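Local coordinates for uncharacterized ATP-binding protein MJ1010 (Methanocaldococcus jannaschii DSM 2661, PDB 3BJO) that is of unknown function but probably binds ATP, its C-terminal domain belonging to a helix-turn-helix-related family, at residues Lys52-Lys57 / Leu88-Phe93. Residues are numbered along the deposited sequence; the frame is centred on the assembly and turned at random.
Sequences KLFKGK and LKPQSF
With CG anti to its own carbonyl carbon (chi1 -71°), Phe54 reaches from the loop after helix 44-52 to the strand that ends at Pro90; chi2 near -91° stands the ring about square to the CA-CB-CG plane, and its CD1-CE1-CZ side meets the strand. Leu88 CB lies 3.9 Å from Phe54 CZ, the two side chains crossing at about a right angle. The ring presents its edge to the Leu88 carbonyl, whose O is 3.5 Å from Phe54 CE1. Pro90 comes in obliquely, its CD 3.7 Å from Phe54 CD1, while Lys89 adds backbone contact through its CA, 3.9 Å from Phe54 CE1, its CB pointing away from the loop. No hydrogen bond joins the two segments, and this buried contact rests on van der Waals packing, with the ring edge against a backbone carbonyl. Leu79 and Ile60 also touch the Phe54 side chain, and Trp96 of the last helix donates a hydrogen bond to Phe54 O. Were Phe54 cut back to an alanine, the Leu88 carbonyl would probably lose its ring-edge neighbour and the space between Leu88 CB and Pro90 CD be left unfilled. The order helix 44-52, strand 60-61, helix 67-75, hairpin 79-82/87-90 is consistent with a winged-helix-like domain.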
ATOM      1  N   LYS A  52       0.995   3.912  -6.873  1.00 44.06           N
ATOM      2  CA  LYS A  52       0.876   5.222  -7.471  1.00 45.47           C
ATOM      3  C   LYS A  52      -0.546   5.416  -7.987  1.00 44.58           C
ATOM      4  O   LYS A  52      -1.038   6.550  -8.106  1.00 44.01           O
ATOM      5  CB  LYS A  52       1.917   5.427  -8.579  1.00 44.86           C
ATOM      6  CG  LYS A  52       3.195   6.093  -8.044  1.00 45.50           C
ATOM      7  CD  LYS A  52       4.455   5.904  -8.906  1.00 48.16           C
ATOM      8  CE  LYS A  52       4.359   6.430 -10.281  1.00 56.74           C
ATOM      9  NZ  LYS A  52       5.729   6.746 -10.883  1.00 62.92           N
ATOM     10  N   LEU A  53      -1.226   4.305  -8.243  1.00 44.95           N
ATOM     11  CA  LEU A  53      -2.597   4.370  -8.787  1.00 45.31           C
ATOM     12  C   LEU A  53      -3.533   5.039  -7.766  1.00 45.41           C
ATOM     13  O   LEU A  53      -4.532   5.666  -8.119  1.00 43.28           O
ATOM     14  CB  LEU A  53      -3.116   2.973  -9.151  1.00 44.21           C
ATOM     15  CG  LEU A  53      -2.561   2.294 -10.413  1.00 44.52           C
ATOM     16  CD1 LEU A  53      -3.114   0.837 -10.557  1.00 42.03           C
ATOM     17  CD2 LEU A  53      -2.871   3.095 -11.702  1.00 44.41           C
ATOM     18  N   PHE A  54      -3.178   4.915  -6.498  1.00 46.02           N
ATOM     19  CA  PHE A  54      -4.012   5.438  -5.431  1.00 48.24           C
ATOM     20  C   PHE A  54      -3.757   6.932  -5.199  1.00 50.24           C
ATOM     21  O   PHE A  54      -4.378   7.540  -4.322  1.00 50.65           O
ATOM     22  CB  PHE A  54      -3.712   4.657  -4.144  1.00 48.38           C
ATOM     23  CG  PHE A  54      -4.232   3.226  -4.172  1.00 50.32           C
ATOM     24  CD1 PHE A  54      -5.521   2.927  -3.704  1.00 46.34           C
ATOM     25  CD2 PHE A  54      -3.466   2.198  -4.720  1.00 47.72           C
ATOM     26  CE1 PHE A  54      -6.036   1.592  -3.768  1.00 46.93           C
ATOM     27  CE2 PHE A  54      -3.962   0.858  -4.763  1.00 48.10           C
ATOM     28  CZ  PHE A  54      -5.246   0.566  -4.279  1.00 47.30           C
ATOM     29  N   LYS A  55      -2.862   7.543  -5.977  1.00 51.84           N
ATOM     30  CA  LYS A  55      -2.589   8.979  -5.791  1.00 53.72           C
ATOM     31  C   LYS A  55      -3.794   9.824  -6.169  1.00 55.01           C
ATOM     32  O   LYS A  55      -4.089  10.804  -5.506  1.00 57.43           O
ATOM     33  CB  LYS A  55      -1.332   9.439  -6.540  1.00 53.87           C
ATOM     34  CG  LYS A  55      -0.022   9.093  -5.774  1.00 54.62           C
ATOM     35  CD  LYS A  55       1.186   9.290  -6.658  1.00 57.89           C
ATOM     36  CE  LYS A  55       1.479  10.768  -6.810  1.00 61.91           C
ATOM     37  NZ  LYS A  55       2.399  11.018  -7.927  1.00 65.10           N
ATOM     38  N   GLY A  56      -4.525   9.427  -7.193  1.00 55.22           N
ATOM     39  CA  GLY A  56      -5.680  10.189  -7.564  1.00 56.62           C
ATOM     40  C   GLY A  56      -7.039   9.554  -7.312  1.00 56.71           C
ATOM     41  O   GLY A  56      -8.050  10.098  -7.758  1.00 57.45           O
ATOM     42  N   LYS A  57      -7.083   8.415  -6.618  1.00 55.16           N
ATOM     43  CA  LYS A  57      -8.344   7.712  -6.428  1.00 53.78           C
ATOM     44  C   LYS A  57      -8.264   6.762  -5.264  1.00 52.57           C
ATOM     45  O   LYS A  57      -7.308   5.992  -5.173  1.00 51.48           O
ATOM     46  CB  LYS A  57      -8.708   6.936  -7.683  1.00 54.68           C
ATOM     47  CG  LYS A  57     -10.196   6.757  -7.840  1.00 56.66           C
ATOM     48  CD  LYS A  57     -10.466   5.761  -8.961  1.00 60.66           C
ATOM     49  CE  LYS A  57     -11.957   5.660  -9.273  1.00 61.79           C
ATOM     50  NZ  LYS A  57     -12.823   5.610  -8.061  1.00 61.61           N
ATOM     51  N   LEU A  88      -9.620  -2.508  -4.431  1.00 43.39           N
ATOM     52  CA  LEU A  88      -8.718  -2.438  -3.324  1.00 43.65           C
ATOM     53  C   LEU A  88      -8.813  -0.998  -2.808  1.00 43.67           C
ATOM     54  O   LEU A  88      -9.132  -0.059  -3.599  1.00 43.78           O
ATOM     55  CB  LEU A  88      -7.289  -2.725  -3.828  1.00 43.57           C
ATOM     56  CG  LEU A  88      -6.942  -4.139  -4.264  1.00 43.28           C
ATOM     57  CD1 LEU A  88      -5.959  -4.083  -5.483  1.00 38.84           C
ATOM     58  CD2 LEU A  88      -6.309  -4.871  -3.056  1.00 40.98           C
ATOM     59  N   LYS A  89      -8.552  -0.804  -1.511  1.00 43.77           N
ATOM     60  CA  LYS A  89      -8.471   0.554  -0.944  1.00 44.19           C
ATOM     61  C   LYS A  89      -7.305   0.551   0.028  1.00 44.31           C
ATOM     62  O   LYS A  89      -6.954  -0.504   0.518  1.00 44.40           O
ATOM     63  CB  LYS A  89      -9.758   0.928  -0.163  1.00 45.04           C
ATOM     64  CG  LYS A  89     -11.059   1.090  -1.001  1.00 45.62           C
ATOM     65  CD  LYS A  89     -12.298   1.430  -0.081  1.00 46.03           C
ATOM     66  CE  LYS A  89     -13.606   1.551  -0.883  1.00 47.17           C
ATOM     67  NZ  LYS A  89     -14.813   1.796   0.020  1.00 49.43           N
ATOM     68  N   PRO A  90      -6.728   1.730   0.347  1.00 44.65           N
ATOM     69  CA  PRO A  90      -5.739   1.775   1.431  1.00 45.41           C
ATOM     70  C   PRO A  90      -6.357   1.308   2.756  1.00 45.83           C
ATOM     71  O   PRO A  90      -7.565   1.425   2.933  1.00 44.48           O
ATOM     72  CB  PRO A  90      -5.352   3.268   1.516  1.00 45.47           C
ATOM     73  CG  PRO A  90      -5.703   3.834   0.165  1.00 45.19           C
ATOM     74  CD  PRO A  90      -6.950   3.059  -0.262  1.00 44.86           C
ATOM     75  N   GLN A  91      -5.556   0.737   3.657  1.00 47.48           N
ATOM     76  CA  GLN A  91      -6.141   0.175   4.886  1.00 48.47           C
ATOM     77  C   GLN A  91      -6.638   1.225   5.821  1.00 48.53           C
ATOM     78  O   GLN A  91      -7.396   0.916   6.721  1.00 48.92           O
ATOM     79  CB  GLN A  91      -5.199  -0.759   5.628  1.00 48.72           C
ATOM     80  CG  GLN A  91      -5.206  -2.118   5.023  1.00 52.77           C
ATOM     81  CD  GLN A  91      -4.913  -3.199   6.003  1.00 56.80           C
ATOM     82  OE1 GLN A  91      -4.811  -2.939   7.218  1.00 58.11           O
ATOM     83  NE2 GLN A  91      -4.777  -4.446   5.494  1.00 55.63           N
ATOM     84  N   SER A  92      -6.226   2.471   5.600  1.00 49.01           N
ATOM     85  CA  SER A  92      -6.758   3.617   6.380  1.00 49.07           C
ATOM     86  C   SER A  92      -6.495   4.878   5.600  1.00 48.29           C
ATOM     87  O   SER A  92      -5.778   4.825   4.598  1.00 45.65           O
ATOM     88  CB  SER A  92      -6.130   3.693   7.779  1.00 49.72           C
ATOM     89  OG  SER A  92      -4.870   4.308   7.720  1.00 51.24           O
ATOM     90  N   PHE A  93      -7.085   5.999   6.018  1.00 47.39           N
ATOM     91  CA  PHE A  93      -6.838   7.268   5.320  1.00 47.56           C
ATOM     92  C   PHE A  93      -5.411   7.760   5.601  1.00 46.03           C
ATOM     93  O   PHE A  93      -4.884   8.612   4.839  1.00 46.27           O
ATOM     94  CB  PHE A  93      -7.840   8.376   5.689  1.00 47.88           C
ATOM     95  CG  PHE A  93      -9.298   8.018   5.459  1.00 51.77           C
ATOM     96  CD1 PHE A  93      -9.857   8.014   4.163  1.00 49.88           C
ATOM     97  CD2 PHE A  93     -10.134   7.704   6.554  1.00 53.52           C
ATOM     98  CE1 PHE A  93     -11.213   7.703   3.950  1.00 44.63           C
ATOM     99  CE2 PHE A  93     -11.526   7.393   6.345  1.00 54.39           C
ATOM    100  CZ  PHE A  93     -12.047   7.392   5.036  1.00 49.78           C
TER